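Local coordinates for putative membrane protein COG4129 (Clostridium difficile, PDB 3KMI) that is of unproven function but is probably an exporter of aromatic acids in the membrane, of which this all-helical piece is the C-terminal domain, at residues Phe111-Phe120 / Leu164-Lys172; Val21-Ile32 / Leu88-Leu98. All blocks are in the same frame, centred on the assembly; numbering follows the deposited sequence. Where two conformers were deposited one is given.

Contact 1 of 2, residues Phe111-Phe120 / Leu164-Lys172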
loop_
_atom_site.group_PDB
_atom_site.type_symbol
_atom_site.label_atom_id
_atom_site.label_comp_id
_atom_site.label_asym_id
_atom_site.label_seq_id
_atom_site.Cartn_x
_atom_site.Cartn_y
_atom_site.Cartn_z
ATOM N N PHE A 111 4.318 -11.409 -15.287
ATOM C CA PHE A 111 4.999 -10.128 -14.972
ATOM C C PHE A 111 5.613 -10.147 -13.549
ATOM O O PHE A 111 6.744 -9.687 -13.340
ATOM C CB PHE A 111 4.027 -8.953 -15.161
ATOM C CG PHE A 111 4.636 -7.588 -14.881
ATOM C CD1 PHE A 111 5.770 -7.152 -15.570
ATOM C CD2 PHE A 111 4.038 -6.730 -13.963
ATOM C CE1 PHE A 111 6.329 -5.867 -15.306
ATOM C CE2 PHE A 111 4.576 -5.458 -13.696
ATOM C CZ PHE A 111 5.737 -5.038 -14.363
ATOM N N ILE A 112 4.882 -10.701 -12.584
ATOM C CA ILE A 112 5.387 -10.869 -11.233
ATOM C C ILE A 112 6.588 -11.843 -11.174
ATOM O O ILE A 112 7.545 -11.600 -10.448
ATOM C CB ILE A 112 4.261 -11.323 -10.231
ATOM C CG1 ILE A 112 3.188 -10.225 -10.142
ATOM C CG2 ILE A 112 4.879 -11.597 -8.860
ATOM C CD1 ILE A 112 1.871 -10.631 -9.455
ATOM N N HIS A 113 6.520 -12.945 -11.910
ATOM C CA HIS A 113 7.704 -13.825 -12.067
ATOM C C HIS A 113 8.898 -13.089 -12.643
ATOM O O HIS A 113 10.033 -13.277 -12.194
ATOM C CB HIS A 113 7.416 -15.034 -12.966
ATOM C CG HIS A 113 6.730 -16.166 -12.261
ATOM N ND1 HIS A 113 5.512 -16.665 -12.665
ATOM C CD2 HIS A 113 7.101 -16.917 -11.194
ATOM C CE1 HIS A 113 5.145 -17.650 -11.861
ATOM N NE2 HIS A 113 6.088 -17.818 -10.954
ATOM N N LYS A 114 8.646 -12.280 -13.660
ATOM C CA LYS A 114 9.698 -11.524 -14.303
ATOM C C LYS A 114 10.338 -10.633 -13.255
ATOM O O LYS A 114 11.573 -10.570 -13.123
ATOM C CB LYS A 114 9.154 -10.710 -15.482
ATOM C CG LYS A 114 10.196 -9.835 -16.179
ATOM C CD LYS A 114 9.551 -9.078 -17.316
ATOM C CE LYS A 114 10.543 -8.306 -18.180
ATOM N NZ LYS A 114 9.784 -7.686 -19.315
ATOM N N ILE A 115 9.505 -9.944 -12.503
ATOM C CA ILE A 115 9.998 -9.069 -11.428
ATOM C C ILE A 115 10.822 -9.893 -10.403
ATOM O O ILE A 115 11.931 -9.506 -10.004
ATOM C CB ILE A 115 8.850 -8.301 -10.709
ATOM C CG1 ILE A 115 8.109 -7.332 -11.667
ATOM C CG2 ILE A 115 9.423 -7.567 -9.459
ATOM C CD1 ILE A 115 6.818 -6.663 -11.051
ATOM N N GLY A 116 10.270 -11.004 -9.955
ATOM C CA GLY A 116 10.935 -11.795 -8.938
ATOM C C GLY A 116 12.315 -12.286 -9.350
ATOM O O GLY A 116 13.201 -12.433 -8.499
ATOM N N TYR A 117 12.516 -12.550 -10.644
ATOM C CA TYR A 117 13.778 -13.164 -11.133
ATOM C C TYR A 117 14.783 -12.228 -11.775
ATOM O O TYR A 117 15.896 -12.663 -12.123
ATOM C CB TYR A 117 13.475 -14.322 -12.117
ATOM C CG TYR A 117 12.953 -15.541 -11.391
ATOM C CD1 TYR A 117 13.825 -16.362 -10.664
ATOM C CD2 TYR A 117 11.610 -15.851 -11.392
ATOM C CE1 TYR A 117 13.361 -17.459 -9.965
ATOM C CE2 TYR A 117 11.148 -16.955 -10.707
ATOM C CZ TYR A 117 12.021 -17.740 -10.001
ATOM O OH TYR A 117 11.552 -18.855 -9.344
ATOM N N THR A 118 14.393 -10.965 -11.954
ATOM C CA THR A 118 15.249 -10.016 -12.643
ATOM C C THR A 118 16.086 -9.228 -11.643
ATOM O O THR A 118 15.549 -8.545 -10.757
ATOM C CB THR A 118 14.419 -9.040 -13.552
ATOM O OG1 THR A 118 13.654 -9.795 -14.507
ATOM C CG2 THR A 118 15.341 -8.074 -14.319
ATOM N N GLU A 119 17.402 -9.333 -11.776
ATOM C CA GLU A 119 18.316 -8.525 -10.969
ATOM C C GLU A 119 18.202 -7.069 -11.432
ATOM O O GLU A 119 18.202 -6.804 -12.627
ATOM C CB GLU A 119 19.750 -9.034 -11.121
ATOM C CG GLU A 119 20.041 -10.312 -10.343
ATOM C CD GLU A 119 19.566 -10.240 -8.902
ATOM O OE1 GLU A 119 20.087 -9.385 -8.149
ATOM O OE2 GLU A 119 18.664 -11.035 -8.524
ATOM N N PHE A 120 18.076 -6.137 -10.492
ATOM C CA PHE A 120 17.892 -4.752 -10.853
ATOM C C PHE A 120 19.223 -4.196 -11.311
ATOM O O PHE A 120 20.234 -4.325 -10.611
ATOM C CB PHE A 120 17.287 -3.953 -9.700
ATOM C CG PHE A 120 15.789 -3.770 -9.803
ATOM C CD1 PHE A 120 14.946 -4.856 -10.037
ATOM C CD2 PHE A 120 15.231 -2.498 -9.664
ATOM C CE1 PHE A 120 13.555 -4.675 -10.125
ATOM C CE2 PHE A 120 13.850 -2.314 -9.747
ATOM C CZ PHE A 120 13.015 -3.410 -9.969
ATOM N N LEU A 164 1.945 -3.381 -6.985
ATOM C CA LEU A 164 3.165 -3.620 -7.729
ATOM C C LEU A 164 3.912 -2.349 -8.107
ATOM O O LEU A 164 5.132 -2.368 -8.208
ATOM C CB LEU A 164 2.896 -4.477 -8.980
ATOM C CG LEU A 164 2.617 -5.958 -8.718
ATOM C CD1 LEU A 164 2.270 -6.584 -10.108
ATOM C CD2 LEU A 164 3.868 -6.683 -8.127
ATOM N N LYS A 165 3.213 -1.249 -8.335
ATOM C CA LYS A 165 3.898 -0.001 -8.665
ATOM C C LYS A 165 4.748 0.432 -7.477
ATOM O O LYS A 165 5.910 0.783 -7.633
ATOM C CB LYS A 165 2.908 1.110 -9.041
ATOM C CG LYS A 165 3.566 2.345 -9.632
ATOM C CD LYS A 165 2.499 3.374 -10.033
ATOM C CE LYS A 165 3.095 4.603 -10.677
ATOM N NZ LYS A 165 1.992 5.456 -11.150
ATOM N N GLN A 166 4.157 0.412 -6.288
ATOM C CA GLN A 166 4.920 0.781 -5.092
ATOM C C GLN A 166 6.041 -0.210 -4.810
ATOM O O GLN A 166 7.109 0.205 -4.431
ATOM C CB GLN A 166 4.051 0.960 -3.859
ATOM C CG GLN A 166 4.869 1.700 -2.760
ATOM C CD GLN A 166 5.430 3.085 -3.226
ATOM O OE1 GLN A 166 4.698 3.933 -3.768
ATOM N NE2 GLN A 166 6.722 3.310 -2.983
ATOM N N PHE A 167 5.806 -1.513 -5.022
ATOM C CA PHE A 167 6.886 -2.506 -4.936
ATOM C C PHE A 167 8.100 -2.164 -5.818
ATOM O O PHE A 167 9.264 -2.244 -5.377
ATOM C CB PHE A 167 6.361 -3.907 -5.309
ATOM C CG PHE A 167 7.362 -4.999 -5.070
ATOM C CD1 PHE A 167 7.367 -5.685 -3.859
ATOM C CD2 PHE A 167 8.332 -5.311 -6.045
ATOM C CE1 PHE A 167 8.265 -6.670 -3.614
ATOM C CE2 PHE A 167 9.260 -6.282 -5.813
ATOM C CZ PHE A 167 9.230 -6.985 -4.586
ATOM N N LEU A 168 7.845 -1.745 -7.051
ATOM C CA LEU A 168 8.933 -1.440 -7.976
ATOM C C LEU A 168 9.628 -0.142 -7.600
ATOM O O LEU A 168 10.836 -0.036 -7.755
ATOM C CB LEU A 168 8.449 -1.379 -9.441
ATOM C CG LEU A 168 8.031 -2.723 -10.068
ATOM C CD1 LEU A 168 7.187 -2.516 -11.354
ATOM C CD2 LEU A 168 9.254 -3.655 -10.360
ATOM N N VAL A 169 8.869 0.818 -7.070
ATOM C CA VAL A 169 9.453 2.085 -6.624
ATOM C C VAL A 169 10.393 1.797 -5.466
ATOM O O VAL A 169 11.498 2.380 -5.392
ATOM C CB VAL A 169 8.370 3.112 -6.226
ATOM C CG1 VAL A 169 8.976 4.325 -5.472
ATOM C CG2 VAL A 169 7.586 3.544 -7.467
ATOM N N ASN A 170 9.937 0.915 -4.579
ATOM C CA ASN A 170 10.697 0.487 -3.402
ATOM C C ASN A 170 11.964 -0.275 -3.786
ATOM O O ASN A 170 13.032 -0.062 -3.205
ATOM C CB ASN A 170 9.844 -0.393 -2.450
ATOM C CG ASN A 170 8.861 0.417 -1.611
ATOM O OD1 ASN A 170 8.991 1.621 -1.490
ATOM N ND2 ASN A 170 7.862 -0.251 -1.034
ATOM N N ARG A 171 11.859 -1.161 -4.765
ATOM C CA ARG A 171 13.010 -1.987 -5.136
ATOM C C ARG A 171 14.073 -1.095 -5.802
ATOM O O ARG A 171 15.264 -1.282 -5.584
ATOM C CB ARG A 171 12.599 -3.163 -6.021
ATOM C CG ARG A 171 13.801 -4.062 -6.422
ATOM C CD ARG A 171 13.393 -5.470 -6.680
ATOM N NE ARG A 171 13.144 -6.223 -5.455
ATOM C CZ ARG A 171 12.955 -7.534 -5.403
ATOM N NH1 ARG A 171 13.016 -8.273 -6.521
ATOM N NH2 ARG A 171 12.760 -8.130 -4.217
ATOM N N LYS A 172 13.612 -0.112 -6.570
ATOM C CA LYS A 172 14.484 0.866 -7.203
ATOM C C LYS A 172 15.191 1.743 -6.164
ATOM O O LYS A 172 16.388 2.008 -6.304
ATOM C CB LYS A 172 13.684 1.674 -8.214
ATOM C CG LYS A 172 14.487 2.503 -9.167
ATOM C CD LYS A 172 13.573 2.963 -10.282
ATOM C CE LYS A 172 14.322 3.863 -11.224
ATOM N NZ LYS A 172 14.042 5.261 -10.870
HETATM O O HOH W 1 13.537 -7.749 -9.169
#
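In the all-helical C-terminal domain, the end of helix 103-117 and the extended segment after it pack on helix 148-176, with Ile115 and Phe120 laid against Leu164, Leu168 and Arg171. The two axes run nearly parallel (13°) but stay 12.3 Å apart, so the side chains meet midway. Toward the start of the two segments, Leu164 meets Ile112 at about a right angle, its CD1 lying 3.8 Å from Ile112 CG1. Ile115 splits its branches: CG2 lies 3.9 Å from Phe167 CE2, while CD1 reaches the methyls of Leu168 and also rests on one face of the Phe111 ring.

The chain leaves the helix at Thr118 and brings Phe120 onto Arg171. The arginine CG sits over the middle of the ring, 3.5 Å from the centroid of Phe120, a CH-pi contact, while Leu168 CD2 touches the ring edge. Arg171 extends its CG away from the backbone N (chi1 -180°) and bends at chi3; its aliphatic part lies on the ring and the guanidinium plane stands 87° to it, with one face of that group against Phe167 CZ. Arg171 NH2 is hydrogen-bonded to Ser22 OG of helix 7-33. At the guanidinium edge a water accepts from Arg171 NH1 at 2.7 Å and also lies 2.7 Å from Thr118 O, bridging the arginine to Thr118.

Contact 2 of 2, residues Val21-Ile32 / Leu88-Leu98; sequences VSIVLIDIADII and LENLYSYVSQL
Leu88 of helix 68-95 drives into helix 7-33 as a knob among Val21, Val24, Leu25 and Ile28, and Ile28 returns the gesture, sitting among Leu88, Leu91, Tyr92 and Val95. The helices run the same way, 9° apart with their axes 10.0 Å from each other, close enough for side chains to reach the opposite backbone. Leu88 divides its methyls: CD1 lies 3.7 Å from Val24 CB, whereas CD2 drops onto the main chain, 3.6 Å from Leu25 CA. In the other direction Ile28 CD1 comes within 3.4 Å of Leu88 O. Its CG1 is anti to the carbonyl carbon and beside the backbone N (chi1 -71°), which carries CD1 to Leu88 and Leu91 and leaves CG2 to meet Val95.

One turn further on, Ile32 crosses Val95 at about a right angle; Val95 was modelled in two positions, so the fine detail of its methyl contacts holds for one of them. On the Leu25 side, Ile112 and Ile115 of helix 103-117 pack against this buried seam.

The packing is looser along the partly exposed margin. There Ile31 brings its CD1 to the ring edge of Tyr92, 4.0 Å from CE1, and the tyrosine ring stacks on Tyr41 of helix 41-61. At the far end a type I turn runs from Val95 to Leu98, and Leu98 CD1 makes a lighter touch on Ile32 CG2 at 4.2 Å. Such reciprocal knobs-into-holes packing between nearly parallel helices is the hallmark of coiled-coil-like helical bundles, and here it joins helices 7-33 and 68-95.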
loop_
_atom_site.group_PDB
_atom_site.type_symbol
_atom_site.label_atom_id
_atom_site.label_comp_id
_atom_site.label_asym_id
_atom_site.label_seq_id
_atom_site.Cartn_x
_atom_site.Cartn_y
_atom_site.Cartn_z
ATOM N N VAL A 21 12.346 -11.517 0.047
ATOM C CA VAL A 21 11.216 -10.763 -0.483
ATOM C C VAL A 21 10.838 -11.355 -1.854
ATOM O O VAL A 21 9.663 -11.598 -2.146
ATOM C CB VAL A 21 11.597 -9.250 -0.673
ATOM C CG1 VAL A 21 10.563 -8.542 -1.515
ATOM C CG2 VAL A 21 11.786 -8.555 0.744
ATOM N N SER A 22 11.844 -11.631 -2.659
ATOM C CA SER A 22 11.557 -12.091 -4.037
ATOM C C SER A 22 10.928 -13.469 -3.996
ATOM O O SER A 22 10.004 -13.768 -4.767
ATOM C CB SER A 22 12.829 -12.116 -4.863
ATOM O OG SER A 22 13.372 -10.813 -5.018
ATOM N N ILE A 23 11.419 -14.300 -3.080
ATOM C CA ILE A 23 10.859 -15.644 -2.909
ATOM C C ILE A 23 9.340 -15.592 -2.635
ATOM O O ILE A 23 8.574 -16.334 -3.240
ATOM C CB ILE A 23 11.573 -16.429 -1.781
ATOM C CG1 ILE A 23 12.939 -16.901 -2.286
ATOM C CG2 ILE A 23 10.752 -17.647 -1.404
ATOM C CD1 ILE A 23 13.899 -17.468 -1.184
ATOM N N VAL A 24 8.926 -14.715 -1.724
ATOM C CA VAL A 24 7.520 -14.572 -1.367
ATOM C C VAL A 24 6.785 -14.004 -2.591
ATOM O O VAL A 24 5.671 -14.394 -2.868
ATOM C CB VAL A 24 7.312 -13.650 -0.121
ATOM C CG1 VAL A 24 5.800 -13.404 0.119
ATOM C CG2 VAL A 24 7.956 -14.272 1.138
ATOM N N LEU A 25 7.383 -13.036 -3.276
ATOM C CA LEU A 25 6.748 -12.472 -4.471
ATOM C C LEU A 25 6.443 -13.552 -5.526
ATOM O O LEU A 25 5.347 -13.603 -6.114
ATOM C CB LEU A 25 7.626 -11.333 -5.044
ATOM C CG LEU A 25 6.996 -10.576 -6.207
ATOM C CD1 LEU A 25 5.872 -9.621 -5.720
ATOM C CD2 LEU A 25 8.045 -9.741 -7.010
ATOM N N ILE A 26 7.418 -14.414 -5.774
ATOM C CA ILE A 26 7.238 -15.496 -6.742
ATOM C C ILE A 26 6.150 -16.489 -6.255
ATOM O O ILE A 26 5.379 -17.020 -7.065
ATOM C CB ILE A 26 8.599 -16.210 -6.986
ATOM C CG1 ILE A 26 9.544 -15.263 -7.743
ATOM C CG2 ILE A 26 8.419 -17.532 -7.700
ATOM C CD1 ILE A 26 11.052 -15.539 -7.511
ATOM N N ASP A 27 6.103 -16.739 -4.941
ATOM C CA ASP A 27 5.015 -17.586 -4.387
ATOM C C ASP A 27 3.689 -16.987 -4.763
ATOM O O ASP A 27 2.783 -17.725 -5.120
ATOM C CB ASP A 27 5.029 -17.656 -2.855
ATOM C CG ASP A 27 6.196 -18.410 -2.309
ATOM O OD1 ASP A 27 6.778 -19.213 -3.053
ATOM O OD2 ASP A 27 6.520 -18.207 -1.109
ATOM N N ILE A 28 3.569 -15.656 -4.643
ATOM C CA ILE A 28 2.335 -14.951 -5.042
ATOM C C ILE A 28 1.973 -15.176 -6.538
ATOM O O ILE A 28 0.836 -15.588 -6.882
ATOM C CB ILE A 28 2.373 -13.451 -4.649
ATOM C CG1 ILE A 28 2.250 -13.330 -3.117
ATOM C CG2 ILE A 28 1.243 -12.677 -5.332
ATOM C CD1 ILE A 28 2.883 -12.026 -2.556
ATOM N N ALA A 29 2.933 -14.963 -7.416
ATOM C CA ALA A 29 2.716 -15.222 -8.861
ATOM C C ALA A 29 2.191 -16.666 -9.088
ATOM O O ALA A 29 1.335 -16.883 -9.946
ATOM C CB ALA A 29 3.993 -15.004 -9.651
ATOM N N ASP A 30 2.730 -17.642 -8.351
ATOM C CA ASP A 30 2.323 -19.060 -8.505
ATOM C C ASP A 30 0.903 -19.307 -8.016
ATOM O O ASP A 30 0.200 -20.206 -8.504
ATOM C CB ASP A 30 3.256 -19.983 -7.705
ATOM C CG ASP A 30 4.671 -20.042 -8.275
ATOM O OD1 ASP A 30 4.838 -19.778 -9.478
ATOM O OD2 ASP A 30 5.623 -20.348 -7.510
ATOM N N ILE A 31 0.492 -18.556 -6.999
ATOM C CA ILE A 31 -0.855 -18.698 -6.449
ATOM C C ILE A 31 -1.914 -18.236 -7.466
ATOM O O ILE A 31 -2.973 -18.878 -7.621
ATOM C CB ILE A 31 -1.006 -17.984 -5.096
ATOM C CG1 ILE A 31 -0.287 -18.810 -4.005
ATOM C CG2 ILE A 31 -2.510 -17.828 -4.773
ATOM C CD1 ILE A 31 0.112 -18.054 -2.758
ATOM N N ILE A 32 -1.610 -17.162 -8.205
ATOM C CA ILE A 32 -2.533 -16.694 -9.259
ATOM C C ILE A 32 -2.900 -17.829 -10.221
ATOM O O ILE A 32 -4.079 -17.993 -10.576
ATOM C CB ILE A 32 -1.972 -15.463 -10.029
ATOM C CG1 ILE A 32 -1.766 -14.314 -9.062
ATOM C CG2 ILE A 32 -2.860 -15.067 -11.240
ATOM C CD1 ILE A 32 -0.859 -13.188 -9.575
ATOM N N LEU A 88 3.668 -7.291 -0.057
ATOM C CA LEU A 88 3.493 -8.742 -0.262
ATOM C C LEU A 88 2.234 -9.264 0.405
ATOM O O LEU A 88 1.437 -9.996 -0.219
ATOM C CB LEU A 88 4.719 -9.548 0.225
ATOM C CG LEU A 88 6.041 -9.364 -0.557
ATOM C CD1 LEU A 88 7.236 -9.988 0.224
ATOM C CD2 LEU A 88 5.921 -9.971 -1.974
ATOM N N GLU A 89 2.053 -8.897 1.674
ATOM C CA GLU A 89 0.806 -9.273 2.364
ATOM C C GLU A 89 -0.449 -8.710 1.678
ATOM O O GLU A 89 -1.445 -9.411 1.585
ATOM C CB GLU A 89 0.858 -8.816 3.821
ATOM C CG GLU A 89 1.871 -9.605 4.596
ATOM C CD GLU A 89 1.852 -9.249 6.079
ATOM O OE1 GLU A 89 2.048 -8.078 6.438
ATOM O OE2 GLU A 89 1.608 -10.137 6.866
ATOM N N ASN A 90 -0.391 -7.459 1.216
ATOM C CA ASN A 90 -1.499 -6.879 0.452
ATOM C C ASN A 90 -1.791 -7.662 -0.846
ATOM O O ASN A 90 -2.948 -7.933 -1.155
ATOM C CB ASN A 90 -1.244 -5.411 0.121
ATOM C CG ASN A 90 -1.101 -4.534 1.353
ATOM O OD1 ASN A 90 -1.460 -4.928 2.480
ATOM N ND2 ASN A 90 -0.592 -3.323 1.143
ATOM N N LEU A 91 -0.744 -7.988 -1.600
ATOM C CA LEU A 91 -0.914 -8.785 -2.813
ATOM C C LEU A 91 -1.551 -10.123 -2.475
ATOM O O LEU A 91 -2.563 -10.482 -3.069
ATOM C CB LEU A 91 0.422 -8.980 -3.514
ATOM C CG LEU A 91 0.931 -7.680 -4.144
ATOM C CD1 LEU A 91 2.426 -7.781 -4.383
ATOM C CD2 LEU A 91 0.190 -7.375 -5.433
ATOM N N TYR A 92 -0.975 -10.836 -1.503
ATOM C CA TYR A 92 -1.518 -12.144 -1.096
ATOM C C TYR A 92 -3.015 -12.078 -0.799
ATOM O O TYR A 92 -3.777 -12.945 -1.275
ATOM C CB TYR A 92 -0.773 -12.716 0.123
ATOM C CG TYR A 92 -1.381 -14.038 0.617
ATOM C CD1 TYR A 92 -1.098 -15.241 -0.039
ATOM C CD2 TYR A 92 -2.212 -14.079 1.734
ATOM C CE1 TYR A 92 -1.636 -16.481 0.420
ATOM C CE2 TYR A 92 -2.758 -15.307 2.194
ATOM C CZ TYR A 92 -2.463 -16.488 1.518
ATOM O OH TYR A 92 -2.975 -17.683 1.935
ATOM N N SER A 93 -3.438 -11.105 0.011
ATOM C CA SER A 93 -4.859 -10.928 0.313
ATOM C C SER A 93 -5.652 -10.817 -0.992
ATOM O O SER A 93 -6.663 -11.512 -1.172
ATOM C CB SER A 93 -5.075 -9.704 1.216
ATOM O OG SER A 93 -6.438 -9.498 1.507
ATOM N N TYR A 94 -5.174 -9.983 -1.921
ATOM C CA TYR A 94 -5.903 -9.771 -3.171
ATOM C C TYR A 94 -5.956 -11.048 -4.019
ATOM O O TYR A 94 -7.023 -11.460 -4.447
ATOM C CB TYR A 94 -5.261 -8.659 -4.012
ATOM C CG TYR A 94 -5.411 -7.260 -3.428
ATOM C CD1 TYR A 94 -6.530 -6.896 -2.692
ATOM C CD2 TYR A 94 -4.428 -6.304 -3.662
ATOM C CE1 TYR A 94 -6.659 -5.587 -2.181
ATOM C CE2 TYR A 94 -4.520 -5.019 -3.158
ATOM C CZ TYR A 94 -5.640 -4.656 -2.437
ATOM O OH TYR A 94 -5.709 -3.361 -1.976
ATOM N N VAL A 95 -4.812 -11.689 -4.245
ATOM C CA VAL A 95 -4.786 -12.861 -5.137
ATOM C C VAL A 95 -5.556 -14.021 -4.530
ATOM O O VAL A 95 -6.158 -14.803 -5.261
ATOM C CB VAL A 95 -3.347 -13.294 -5.514
ATOM C CG1 VAL A 95 -2.657 -12.176 -6.318
ATOM C CG2 VAL A 95 -2.562 -13.618 -4.266
ATOM N N SER A 96 -5.572 -14.104 -3.204
ATOM C CA SER A 96 -6.338 -15.151 -2.524
ATOM C C SER A 96 -7.855 -14.949 -2.680
ATOM O O SER A 96 -8.642 -15.830 -2.345
ATOM C CB SER A 96 -5.940 -15.290 -1.049
ATOM O OG SER A 96 -6.345 -14.174 -0.285
ATOM N N GLN A 97 -8.256 -13.799 -3.214
ATOM C CA GLN A 97 -9.671 -13.552 -3.539
ATOM C C GLN A 97 -10.066 -13.916 -4.979
ATOM O O GLN A 97 -11.245 -13.987 -5.277
ATOM C CB GLN A 97 -10.045 -12.101 -3.239
ATOM C CG GLN A 97 -10.075 -11.776 -1.754
ATOM C CD GLN A 97 -10.234 -10.277 -1.507
ATOM O OE1 GLN A 97 -9.346 -9.642 -0.975
ATOM N NE2 GLN A 97 -11.360 -9.719 -1.917
ATOM N N LEU A 98 -9.101 -14.135 -5.872
ATOM C CA LEU A 98 -9.438 -14.465 -7.285
ATOM C C LEU A 98 -10.298 -15.720 -7.398
ATOM O O LEU A 98 -10.026 -16.711 -6.727
ATOM C CB LEU A 98 -8.168 -14.619 -8.139
ATOM C CG LEU A 98 -7.380 -13.322 -8.389
ATOM C CD1 LEU A 98 -5.983 -13.615 -8.864
ATOM C CD2 LEU A 98 -8.054 -12.386 -9.382
#

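In the fold
Contact 2 closes before contact 1 opens along the chain, and their centres lie 13 Å apart within the same C-terminal domain. Contact 2 joins helices 7-33 and 68-95; contact 1 joins 103-117 and 148-176, and helix 103-117 directly follows 68-95. The two meet along helix 7-33, where Ile112 and Tyr117 pack and a polar link is added: His113 NE2 lies 2.8 Å from Asp30 OD1, a probable hydrogen bond. Helix 7-33 therefore touches both partners of contact 1 as well as its own partner in contact 2, and so ties the two contacts together in the helical bundle.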